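Local coordinates for protein pyrrolidone-carboxylate peptidase (Pyrococcus furiosus, PDB 1X10) that removes N-terminal pyroglutamyl (5-oxoproline) groups from peptides, generally when the second residue is not proline, as a homotetrameric thiol peptidase, at residues F37-P42 / E53-E58; N84-R89 / S142-Y147; L115-I120 / A131-S136; I175-I178 / V183-S186. The protein carries 3 engineered substitutions. One frame throughout, in Å; residues are numbered along the deposited sequence.

Contacts 1 and 2, centres about 17 Å apart, pack together: Leu41 CD1 of contact 1 meets Val145 CG1 of contact 2 at 3.9 Å. Contact 2 holds Ser142, the engineered replacement of the active-site cysteine, while the Ile117 side chain of contact 3 comes within about 7 Å of that of active-site Glu79. Contacts 2 and 3 stay about 6 Å apart at their nearest atoms, yet they meet across a subunit boundary, where Asp87 pairs with Lys118 of the second subunit, a salt bridge long and weak in the reciprocal pairing. Peripheral contact 4, its centre about 31 Å from that of contact 1, reaches contact 3 where Ile178 packs on Ala131 of the fourth subunit.

Contact 1: residues F37-P42 / E53-E58; sequences FGRVLP and EKTLEE
Arg39 faces Thr55 and Glu58 where strand 34-41 is packed against helix 47-59, the connection of a beta-alpha-beta crossover whose second strand, 63-69, lies beyond 2-8 in the same parallel part of the sheet. The apolar half of the contact is small. Arg39 CG meets the methyl CG2 of Thr55 at 4.0 Å. Thr55 turns this methyl toward the strand with CG2 anti to its backbone N (chi1 -57°, measured to OG1), while OG1 bonds back to Val51 O in the preceding helical turn. The polar half lies farther out, where Glu58 OE2 approaches Arg39 NH2 at the edge of the guanidinium and near its plane, giving a long salt bridge of 3.6 Å. Only OE2 comes near NH2, and the carboxylate plane is turned 38° from the guanidinium, so the pair is not bidentate.

Farther back, the bend of the arginine chain at chi2 (-74°) swings the guanidinium round toward its own strand, and Asp27 adds a long, weak ion pair at NH1. Leu41 continues the packing toward Val51 and Val145, while Leu4 of strand 2-8 also lies against Thr55. A hydrogen bond to its own strand also restrains the guanidinium: NH1 donates to Gly38 O at 3.2 Å, a fairly straight bond (165° at the hydrogen) that lies in the guanidinium plane but reaches the oxygen from above its carbonyl plane.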
loop_
_atom_site.group_PDB
_atom_site.type_symbol
_atom_site.label_atom_id
_atom_site.label_comp_id
_atom_site.label_asym_id
_atom_site.label_seq_id
_atom_site.Cartn_x
_atom_site.Cartn_y
_atom_site.Cartn_z
ATOM N N PHE A 37 -2.556 13.771 -33.748
ATOM C CA PHE A 37 -1.242 14.392 -33.647
ATOM C C PHE A 37 -0.684 14.036 -32.272
ATOM O O PHE A 37 -1.375 14.173 -31.262
ATOM C CB PHE A 37 -1.336 15.921 -33.763
ATOM C CG PHE A 37 -1.925 16.405 -35.060
ATOM C CD1 PHE A 37 -3.286 16.264 -35.322
ATOM C CD2 PHE A 37 -1.116 16.997 -36.025
ATOM C CE1 PHE A 37 -3.836 16.707 -36.534
ATOM C CE2 PHE A 37 -1.653 17.442 -37.238
ATOM C CZ PHE A 37 -3.014 17.296 -37.490
ATOM N N GLY A 38 0.559 13.570 -32.237
ATOM C CA GLY A 38 1.176 13.208 -30.974
ATOM C C GLY A 38 2.383 14.084 -30.713
ATOM O O GLY A 38 3.278 14.188 -31.554
ATOM N N ARG A 39 2.412 14.722 -29.549
ATOM C CA ARG A 39 3.524 15.602 -29.200
ATOM C C ARG A 39 4.028 15.356 -27.785
ATOM O O ARG A 39 3.252 15.047 -26.885
ATOM C CB ARG A 39 3.091 17.060 -29.346
ATOM C CG ARG A 39 2.665 17.449 -30.761
ATOM C CD ARG A 39 3.867 17.572 -31.690
ATOM N NE ARG A 39 3.503 18.196 -32.960
ATOM C CZ ARG A 39 2.974 17.554 -33.994
ATOM N NH1 ARG A 39 2.745 16.246 -33.929
ATOM N NH2 ARG A 39 2.655 18.225 -35.095
ATOM N N VAL A 40 5.334 15.508 -27.593
ATOM C CA VAL A 40 5.940 15.303 -26.285
ATOM C C VAL A 40 6.195 16.650 -25.611
ATOM O O VAL A 40 6.678 17.590 -26.245
ATOM C CB VAL A 40 7.278 14.538 -26.408
ATOM C CG1 VAL A 40 7.855 14.254 -25.025
ATOM C CG2 VAL A 40 7.062 13.237 -27.169
ATOM N N LEU A 41 5.863 16.739 -24.328
ATOM C CA LEU A 41 6.053 17.974 -23.571
ATOM C C LEU A 41 7.179 17.840 -22.557
ATOM O O LEU A 41 7.421 16.756 -22.024
ATOM C CB LEU A 41 4.768 18.335 -22.829
ATOM C CG LEU A 41 3.536 18.563 -23.701
ATOM C CD1 LEU A 41 2.311 18.792 -22.808
ATOM C CD2 LEU A 41 3.776 19.765 -24.608
ATOM N N PRO A 42 7.890 18.942 -22.279
ATOM C CA PRO A 42 8.981 18.886 -21.306
ATOM C C PRO A 42 8.383 18.912 -19.901
ATOM O O PRO A 42 7.306 19.469 -19.700
ATOM C CB PRO A 42 9.773 20.153 -21.613
ATOM C CG PRO A 42 8.681 21.125 -21.987
ATOM C CD PRO A 42 7.798 20.279 -22.896
ATOM N N GLU A 53 0.863 25.780 -25.500
ATOM C CA GLU A 53 0.157 26.859 -26.183
ATOM C C GLU A 53 0.454 26.869 -27.679
ATOM O O GLU A 53 -0.458 26.950 -28.495
ATOM C CB GLU A 53 0.543 28.217 -25.586
ATOM C CG GLU A 53 0.238 28.389 -24.104
ATOM C CD GLU A 53 -1.227 28.182 -23.761
ATOM O OE1 GLU A 53 -2.091 28.455 -24.620
ATOM O OE2 GLU A 53 -1.521 27.763 -22.620
ATOM N N LYS A 54 1.735 26.794 -28.030
ATOM C CA LYS A 54 2.136 26.800 -29.430
ATOM C C LYS A 54 1.506 25.627 -30.173
ATOM O O LYS A 54 1.002 25.785 -31.283
ATOM C CB LYS A 54 3.660 26.727 -29.550
ATOM C CG LYS A 54 4.386 27.908 -28.929
ATOM C CD LYS A 54 5.897 27.759 -29.047
ATOM C CE LYS A 54 6.628 28.833 -28.247
ATOM N NZ LYS A 54 6.271 30.205 -28.696
ATOM N N THR A 55 1.526 24.454 -29.549
ATOM C CA THR A 55 0.958 23.256 -30.150
ATOM C C THR A 55 -0.541 23.403 -30.383
ATOM O O THR A 55 -1.043 23.095 -31.463
ATOM C CB THR A 55 1.210 22.025 -29.263
ATOM O OG1 THR A 55 2.620 21.882 -29.051
ATOM C CG2 THR A 55 0.680 20.764 -29.928
ATOM N N LEU A 56 -1.255 23.870 -29.363
ATOM C CA LEU A 56 -2.698 24.066 -29.471
ATOM C C LEU A 56 -3.053 25.063 -30.575
ATOM O O LEU A 56 -3.996 24.847 -31.335
ATOM C CB LEU A 56 -3.271 24.556 -28.138
ATOM C CG LEU A 56 -3.324 23.533 -27.001
ATOM C CD1 LEU A 56 -3.828 24.202 -25.735
ATOM C CD2 LEU A 56 -4.228 22.370 -27.392
ATOM N N GLU A 57 -2.300 26.155 -30.661
ATOM C CA GLU A 57 -2.560 27.167 -31.679
ATOM C C GLU A 57 -2.189 26.660 -33.069
ATOM O O GLU A 57 -2.848 26.983 -34.056
ATOM C CB GLU A 57 -1.778 28.447 -31.370
ATOM C CG GLU A 57 -1.931 29.537 -32.427
ATOM C CD GLU A 57 -1.236 30.830 -32.038
ATOM O OE1 GLU A 57 -0.025 30.786 -31.726
ATOM O OE2 GLU A 57 -1.899 31.891 -32.050
ATOM N N GLU A 58 -1.127 25.864 -33.132
ATOM C CA GLU A 58 -0.649 25.303 -34.388
ATOM C C GLU A 58 -1.651 24.315 -34.980
ATOM O O GLU A 58 -2.045 24.425 -36.140
ATOM C CB GLU A 58 0.679 24.577 -34.151
ATOM C CG GLU A 58 1.268 23.908 -35.385
ATOM C CD GLU A 58 2.227 22.782 -35.033
ATOM O OE1 GLU A 58 3.049 22.967 -34.111
ATOM O OE2 GLU A 58 2.164 21.714 -35.683
#

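Contact 2: residues N84-R89 / S142-Y147; sequences NAIDAR and SNYVMY. Engineered in segment 142-147: Ser142 (natural residue Cys).
Asn84 sits across from Tyr147 and Ile86 across from Tyr144, with CA atoms of the first pair 6.7 Å apart, so that the irregular chain 84-89 runs counter to helix 141-156. The amide of Asn84 is stacked on the Tyr147 ring with the two planes only 14° apart. Its CB stands 3.5 Å from Tyr147 CE1, and its CA lies over the same ring, offset toward the rim. Asn84 ND2 comes close to the tyrosine OH, but with geometry unsuited to a hydrogen bond, and the polar ends are served elsewhere: OD1 accepts from Ile103 N and Val104 N, and the phenol OH bonds to Pro108 O.

Ile86 adds an apolar touch, its CD1 lying 3.9 Å from Tyr144 CD1, while the far end of that tyrosine bonds to Gly46 N. This packing lies against the N-terminal part of the helix that bears the nucleophile of the peptidase C15 family. Ser142, engineered from the natural cysteine, hydrogen-bonds through OG to the active-site His166.

Asn143, the next residue, points toward the loop. With CG anti to the backbone N (chi1 176°), its ND2 reaches a buried bridge: it donates to a water at 2.8 Å, which in turn donates to Ala85 O, also at 2.8 Å. The same ND2 bonds to Val83 O, so two acceptors fix the rotation of the amide.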
loop_
_atom_site.group_PDB
_atom_site.type_symbol
_atom_site.label_atom_id
_atom_site.label_comp_id
_atom_site.label_asym_id
_atom_site.label_seq_id
_atom_site.Cartn_x
_atom_site.Cartn_y
_atom_site.Cartn_z
ATOM N N ASN A 84 -6.252 25.045 -10.206
ATOM C CA ASN A 84 -5.427 26.220 -10.468
ATOM C C ASN A 84 -4.371 26.436 -9.390
ATOM O O ASN A 84 -4.410 27.427 -8.659
ATOM C CB ASN A 84 -6.321 27.456 -10.586
ATOM C CG ASN A 84 -5.591 28.654 -11.165
ATOM O OD1 ASN A 84 -4.433 28.553 -11.592
ATOM N ND2 ASN A 84 -6.267 29.798 -11.194
ATOM N N ALA A 85 -3.425 25.509 -9.295
ATOM C CA ALA A 85 -2.375 25.619 -8.295
ATOM C C ALA A 85 -1.159 24.778 -8.631
ATOM O O ALA A 85 -1.257 23.741 -9.296
ATOM C CB ALA A 85 -2.913 25.211 -6.918
ATOM N N ILE A 86 -0.007 25.247 -8.171
ATOM C CA ILE A 86 1.247 24.542 -8.361
ATOM C C ILE A 86 1.881 24.364 -6.987
ATOM O O ILE A 86 2.081 25.338 -6.257
ATOM C CB ILE A 86 2.233 25.339 -9.236
ATOM C CG1 ILE A 86 1.618 25.611 -10.609
ATOM C CG2 ILE A 86 3.536 24.560 -9.385
ATOM C CD1 ILE A 86 2.426 26.553 -11.453
ATOM N N ASP A 87 2.168 23.120 -6.628
ATOM C CA ASP A 87 2.811 22.817 -5.358
ATOM C C ASP A 87 3.575 21.528 -5.611
ATOM O O ASP A 87 3.107 20.436 -5.293
ATOM C CB ASP A 87 1.786 22.612 -4.239
ATOM C CG ASP A 87 2.383 22.854 -2.857
ATOM O OD1 ASP A 87 1.780 22.434 -1.844
ATOM O OD2 ASP A 87 3.467 23.483 -2.789
ATOM N N ALA A 88 4.753 21.675 -6.204
ATOM C CA ALA A 88 5.601 20.543 -6.560
ATOM C C ALA A 88 6.239 19.824 -5.376
ATOM O O ALA A 88 6.882 20.451 -4.537
ATOM C CB ALA A 88 6.683 21.010 -7.521
ATOM N N ARG A 89 6.061 18.504 -5.324
ATOM C CA ARG A 89 6.642 17.691 -4.260
ATOM C C ARG A 89 8.122 17.509 -4.594
ATOM O O ARG A 89 8.951 17.290 -3.710
ATOM C CB ARG A 89 5.960 16.321 -4.187
ATOM C CG ARG A 89 6.104 15.634 -2.830
ATOM C CD ARG A 89 6.135 14.116 -2.967
ATOM N NE ARG A 89 7.430 13.659 -3.468
ATOM C CZ ARG A 89 7.714 12.402 -3.790
ATOM N NH1 ARG A 89 6.790 11.457 -3.668
ATOM N NH2 ARG A 89 8.925 12.087 -4.232
ATOM N N SER A 142 1.581 17.352 -14.632
ATOM C CA SER A 142 0.396 16.775 -15.263
ATOM C C SER A 142 -0.799 17.698 -15.049
ATOM O O SER A 142 -1.504 18.032 -15.999
ATOM C CB SER A 142 0.097 15.392 -14.684
ATOM O OG SER A 142 1.109 14.471 -15.062
ATOM N N ASN A 143 -1.018 18.114 -13.803
ATOM C CA ASN A 143 -2.127 19.005 -13.473
ATOM C C ASN A 143 -1.959 20.357 -14.166
ATOM O O ASN A 143 -2.930 20.971 -14.609
ATOM C CB ASN A 143 -2.198 19.216 -11.958
ATOM C CG ASN A 143 -3.259 20.210 -11.561
ATOM O OD1 ASN A 143 -4.453 19.908 -11.584
ATOM N ND2 ASN A 143 -2.828 21.420 -11.201
ATOM N N TYR A 144 -0.713 20.806 -14.240
ATOM C CA TYR A 144 -0.346 22.075 -14.862
ATOM C C TYR A 144 -0.844 22.101 -16.312
ATOM O O TYR A 144 -1.557 23.022 -16.720
ATOM C CB TYR A 144 1.179 22.215 -14.805
ATOM C CG TYR A 144 1.785 23.471 -15.395
ATOM C CD1 TYR A 144 1.675 24.705 -14.748
ATOM C CD2 TYR A 144 2.555 23.404 -16.556
ATOM C CE1 TYR A 144 2.335 25.842 -15.244
ATOM C CE2 TYR A 144 3.212 24.524 -17.055
ATOM C CZ TYR A 144 3.103 25.735 -16.395
ATOM O OH TYR A 144 3.796 26.817 -16.878
ATOM N N VAL A 145 -0.484 21.084 -17.088
ATOM C CA VAL A 145 -0.916 21.024 -18.479
ATOM C C VAL A 145 -2.422 20.773 -18.588
ATOM O O VAL A 145 -3.090 21.339 -19.455
ATOM C CB VAL A 145 -0.154 19.929 -19.260
ATOM C CG1 VAL A 145 1.319 20.299 -19.364
ATOM C CG2 VAL A 145 -0.313 18.593 -18.570
ATOM N N MET A 146 -2.960 19.933 -17.709
ATOM C CA MET A 146 -4.393 19.657 -17.738
ATOM C C MET A 146 -5.188 20.949 -17.553
ATOM O O MET A 146 -6.159 21.201 -18.272
ATOM C CB MET A 146 -4.774 18.662 -16.636
ATOM C CG MET A 146 -6.249 18.258 -16.667
ATOM S SD MET A 146 -6.728 17.232 -15.254
ATOM C CE MET A 146 -8.493 17.017 -15.609
ATOM N N TYR A 147 -4.769 21.769 -16.592
ATOM C CA TYR A 147 -5.451 23.025 -16.311
ATOM C C TYR A 147 -5.337 24.013 -17.473
ATOM O O TYR A 147 -6.330 24.610 -17.890
ATOM C CB TYR A 147 -4.889 23.669 -15.032
ATOM C CG TYR A 147 -5.638 24.920 -14.625
ATOM C CD1 TYR A 147 -6.774 24.846 -13.816
ATOM C CD2 TYR A 147 -5.267 26.170 -15.127
ATOM C CE1 TYR A 147 -7.524 25.975 -13.522
ATOM C CE2 TYR A 147 -6.018 27.310 -14.844
ATOM C CZ TYR A 147 -7.146 27.207 -14.044
ATOM O OH TYR A 147 -7.914 28.323 -13.796
HETATM O O HOH W 1 -0.095 22.130 -11.331
#

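Contact 3: residues L115-I120 / A131-S136; sequences LPIKKI and AYISNS
Ile117 and Ile133 supply the apolar part of this contact, their side chains crossing at about a right angle. Ile117 CD1 rests on Ile133 CG1 at 4.0 Å and reaches CG2 of the same residue at 4.2 Å. It gets there because CG1 of Ile117 stands between the backbone N and the carbonyl carbon (chi1 68°), with the chain extended beyond. Ile133 CG1 is approached by a second partner too, Lys118 CE at 4.1 Å, so one methylene meets both a methyl tip and the CE methylene next to the lysine's ammonium.

The polar interactions lead outward. Lys118 is bent at chi2 and chi4 as its alkyl chain passes Ile133, and its ammonium forms a salt bridge with Asp100 of the second subunit. At the start of the helix Pro116 occupies the N-cap position and is the centre of an inverse gamma turn, with a weak bond from Ile117 N to Leu115 O.

On the strand, Ser134 OG bonds to Glu79 OE2 and probably positions that active-site carboxylate. The arrangement is that of an alpha/beta fold: helix 117-126 lies against the sheet where strand 131-134 runs parallel to 76-83.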
loop_
_atom_site.group_PDB
_atom_site.type_symbol
_atom_site.label_atom_id
_atom_site.label_comp_id
_atom_site.label_asym_id
_atom_site.label_seq_id
_atom_site.Cartn_x
_atom_site.Cartn_y
_atom_site.Cartn_z
ATOM N N LEU A 115 -13.811 15.526 -21.190
ATOM C CA LEU A 115 -13.790 14.260 -21.905
ATOM C C LEU A 115 -14.937 13.473 -21.284
ATOM O O LEU A 115 -15.323 13.728 -20.140
ATOM C CB LEU A 115 -12.477 13.504 -21.652
ATOM C CG LEU A 115 -11.167 14.089 -22.187
ATOM C CD1 LEU A 115 -10.015 13.193 -21.764
ATOM C CD2 LEU A 115 -11.227 14.191 -23.705
ATOM N N PRO A 116 -15.526 12.532 -22.032
ATOM C CA PRO A 116 -16.627 11.743 -21.472
ATOM C C PRO A 116 -15.970 10.671 -20.598
ATOM O O PRO A 116 -15.919 9.496 -20.962
ATOM C CB PRO A 116 -17.301 11.173 -22.716
ATOM C CG PRO A 116 -16.124 10.956 -23.648
ATOM C CD PRO A 116 -15.311 12.222 -23.457
ATOM N N ILE A 117 -15.465 11.095 -19.440
ATOM C CA ILE A 117 -14.742 10.198 -18.546
ATOM C C ILE A 117 -15.445 8.922 -18.108
ATOM O O ILE A 117 -14.813 7.868 -18.054
ATOM C CB ILE A 117 -14.212 10.954 -17.297
ATOM C CG1 ILE A 117 -15.360 11.410 -16.401
ATOM C CG2 ILE A 117 -13.392 12.166 -17.743
ATOM C CD1 ILE A 117 -14.871 12.099 -15.117
ATOM N N LYS A 118 -16.736 8.991 -17.800
ATOM C CA LYS A 118 -17.446 7.780 -17.386
ATOM C C LYS A 118 -17.586 6.786 -18.544
ATOM O O LYS A 118 -17.446 5.579 -18.346
ATOM C CB LYS A 118 -18.824 8.128 -16.806
ATOM C CG LYS A 118 -18.771 8.770 -15.412
ATOM C CD LYS A 118 -18.051 7.858 -14.409
ATOM C CE LYS A 118 -17.936 8.479 -13.013
ATOM N NZ LYS A 118 -19.240 8.585 -12.303
ATOM N N LYS A 119 -17.859 7.286 -19.747
ATOM C CA LYS A 119 -17.983 6.406 -20.907
ATOM C C LYS A 119 -16.631 5.779 -21.247
ATOM O O LYS A 119 -16.556 4.616 -21.647
ATOM C CB LYS A 119 -18.516 7.176 -22.116
ATOM C CG LYS A 119 -19.976 7.578 -21.994
ATOM C CD LYS A 119 -20.471 8.224 -23.271
ATOM C CE LYS A 119 -21.962 8.521 -23.200
ATOM N NZ LYS A 119 -22.449 9.185 -24.440
ATOM N N ILE A 120 -15.563 6.555 -21.096
ATOM C CA ILE A 120 -14.226 6.049 -21.369
ATOM C C ILE A 120 -13.915 4.920 -20.381
ATOM O O ILE A 120 -13.467 3.846 -20.775
ATOM C CB ILE A 120 -13.173 7.178 -21.239
ATOM C CG1 ILE A 120 -13.357 8.180 -22.380
ATOM C CG2 ILE A 120 -11.768 6.600 -21.252
ATOM C CD1 ILE A 120 -12.474 9.412 -22.277
ATOM N N ALA A 131 -9.369 0.531 -14.948
ATOM C CA ALA A 131 -9.334 1.983 -14.991
ATOM C C ALA A 131 -10.316 2.557 -13.982
ATOM O O ALA A 131 -11.329 1.929 -13.654
ATOM C CB ALA A 131 -9.687 2.471 -16.400
ATOM N N TYR A 132 -10.012 3.747 -13.482
ATOM C CA TYR A 132 -10.885 4.410 -12.528
ATOM C C TYR A 132 -10.766 5.922 -12.702
ATOM O O TYR A 132 -9.869 6.409 -13.407
ATOM C CB TYR A 132 -10.519 3.996 -11.098
ATOM C CG TYR A 132 -9.157 4.452 -10.641
ATOM C CD1 TYR A 132 -9.004 5.631 -9.914
ATOM C CD2 TYR A 132 -8.016 3.699 -10.927
ATOM C CE1 TYR A 132 -7.751 6.051 -9.479
ATOM C CE2 TYR A 132 -6.761 4.109 -10.496
ATOM C CZ TYR A 132 -6.638 5.287 -9.772
ATOM O OH TYR A 132 -5.403 5.695 -9.337
ATOM N N ILE A 133 -11.682 6.657 -12.083
ATOM C CA ILE A 133 -11.673 8.109 -12.170
ATOM C C ILE A 133 -10.878 8.663 -10.994
ATOM O O ILE A 133 -11.166 8.354 -9.839
ATOM C CB ILE A 133 -13.116 8.701 -12.129
ATOM C CG1 ILE A 133 -13.824 8.549 -13.487
ATOM C CG2 ILE A 133 -13.048 10.209 -11.863
ATOM C CD1 ILE A 133 -13.595 7.255 -14.192
ATOM N N SER A 134 -9.869 9.474 -11.297
ATOM C CA SER A 134 -9.043 10.097 -10.269
ATOM C C SER A 134 -9.585 11.498 -10.003
ATOM O O SER A 134 -9.984 12.204 -10.935
ATOM C CB SER A 134 -7.586 10.184 -10.733
ATOM O OG SER A 134 -6.834 11.036 -9.889
ATOM N N ASN A 135 -9.594 11.899 -8.731
ATOM C CA ASN A 135 -10.103 13.213 -8.361
ATOM C C ASN A 135 -9.014 14.245 -8.082
ATOM O O ASN A 135 -9.289 15.353 -7.612
ATOM C CB ASN A 135 -11.057 13.068 -7.182
ATOM C CG ASN A 135 -12.296 12.286 -7.558
ATOM O OD1 ASN A 135 -12.747 11.411 -6.816
ATOM N ND2 ASN A 135 -12.851 12.595 -8.723
ATOM N N SER A 136 -7.775 13.866 -8.370
ATOM C CA SER A 136 -6.641 14.769 -8.230
ATOM C C SER A 136 -5.521 14.300 -9.142
ATOM O O SER A 136 -5.051 13.165 -9.031
ATOM C CB SER A 136 -6.120 14.818 -6.796
ATOM O OG SER A 136 -4.955 15.633 -6.743
#

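Contact 4: residues I175-I178 / V183-S186; sequences IDKI and VPPS
Ile178 and Val183 form the closest backbone approach here, with CA atoms 5.5 Å apart, and their side chains make the apolar part of the contact: Ile178 CG1 lies 4.4 Å from Val183 CG2, a loose touch. The second apolar meeting is between Lys177 and Pro184, where the lysine CB stands 4.1 Å from CD, the ring carbon bonded to the proline nitrogen. The base of the lysine makes the contact, CB most closely. CB points at the proline, but the chain bends at chi2 (-76°) and leads away from the ring.

No hydrogen bond joins the two segments; the side chains' polar partners lie outside. The ammonium of Lys177 forms a salt bridge with Glu14 and a weak hydrogen bond with Tyr169 OH, consistent with the tip leading away from Pro184. Within 175-178 the backbone contributes just a weak bond from Ile178 N to Ile175 O, at 3.4 Å, in keeping with a short, weakly bonded helix.

Between subunits, Val183 O accepts from Ser74 OG of the fourth subunit, while Ile178 packs on Ala131 and Val183 on Ala75 of that same chain. Within its own chain, Ile174 lies against both Val183 and Pro184. The whole piece, a single helical turn against which the following chain returns, projects from the protein body about 22 Å from the chain centre, after strand 161-167 and before helix 189-206.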
loop_
_atom_site.group_PDB
_atom_site.type_symbol
_atom_site.label_atom_id
_atom_site.label_comp_id
_atom_site.label_asym_id
_atom_site.label_seq_id
_atom_site.Cartn_x
_atom_site.Cartn_y
_atom_site.Cartn_z
ATOM N N ILE A 175 12.126 -2.844 -12.460
ATOM C CA ILE A 175 13.353 -3.594 -12.216
ATOM C C ILE A 175 14.324 -3.008 -11.185
ATOM O O ILE A 175 14.635 -3.668 -10.194
ATOM C CB ILE A 175 14.115 -3.850 -13.535
ATOM C CG1 ILE A 175 13.178 -4.490 -14.564
ATOM C CG2 ILE A 175 15.306 -4.772 -13.279
ATOM C CD1 ILE A 175 12.425 -5.712 -14.050
ATOM N N ASP A 176 14.803 -1.785 -11.395
ATOM C CA ASP A 176 15.748 -1.203 -10.439
ATOM C C ASP A 176 15.127 -0.709 -9.133
ATOM O O ASP A 176 15.835 -0.230 -8.250
ATOM C CB ASP A 176 16.550 -0.073 -11.093
ATOM C CG ASP A 176 15.677 1.059 -11.578
ATOM O OD1 ASP A 176 14.866 1.574 -10.776
ATOM O OD2 ASP A 176 15.808 1.441 -12.760
ATOM N N LYS A 177 13.809 -0.832 -9.006
ATOM C CA LYS A 177 13.119 -0.405 -7.789
ATOM C C LYS A 177 13.152 -1.542 -6.772
ATOM O O LYS A 177 13.178 -1.318 -5.561
ATOM C CB LYS A 177 11.654 -0.081 -8.084
ATOM C CG LYS A 177 11.416 0.841 -9.259
ATOM C CD LYS A 177 11.742 2.267 -8.920
ATOM C CE LYS A 177 11.435 3.177 -10.094
ATOM N NZ LYS A 177 11.692 4.589 -9.722
ATOM N N ILE A 178 13.134 -2.765 -7.286
ATOM C CA ILE A 178 13.132 -3.967 -6.459
ATOM C C ILE A 178 14.216 -3.985 -5.378
ATOM O O ILE A 178 13.926 -4.248 -4.210
ATOM C CB ILE A 178 13.244 -5.219 -7.352
ATOM C CG1 ILE A 178 12.016 -5.288 -8.268
ATOM C CG2 ILE A 178 13.352 -6.473 -6.500
ATOM C CD1 ILE A 178 12.079 -6.374 -9.322
ATOM N N VAL A 183 8.110 -2.679 -4.224
ATOM C CA VAL A 183 7.763 -3.021 -5.595
ATOM C C VAL A 183 6.446 -2.368 -6.001
ATOM O O VAL A 183 5.366 -2.878 -5.701
ATOM C CB VAL A 183 7.635 -4.541 -5.792
ATOM C CG1 VAL A 183 7.462 -4.847 -7.273
ATOM C CG2 VAL A 183 8.862 -5.250 -5.244
ATOM N N PRO A 184 6.519 -1.218 -6.680
ATOM C CA PRO A 184 5.296 -0.535 -7.106
ATOM C C PRO A 184 4.578 -1.290 -8.230
ATOM O O PRO A 184 5.178 -2.106 -8.935
ATOM C CB PRO A 184 5.804 0.839 -7.544
ATOM C CG PRO A 184 7.182 0.552 -8.025
ATOM C CD PRO A 184 7.713 -0.418 -7.001
ATOM N N PRO A 185 3.278 -1.023 -8.409
ATOM C CA PRO A 185 2.463 -1.668 -9.442
ATOM C C PRO A 185 2.923 -1.235 -10.827
ATOM O O PRO A 185 3.586 -0.211 -10.974
ATOM C CB PRO A 185 1.052 -1.160 -9.144
ATOM C CG PRO A 185 1.102 -0.757 -7.705
ATOM C CD PRO A 185 2.456 -0.118 -7.593
ATOM N N SER A 186 2.572 -2.021 -11.838
ATOM C CA SER A 186 2.924 -1.695 -13.213
ATOM C C SER A 186 1.832 -2.208 -14.144
ATOM O O SER A 186 0.980 -3.003 -13.740
ATOM C CB SER A 186 4.288 -2.301 -13.593
ATOM O OG SER A 186 4.315 -3.717 -13.464
#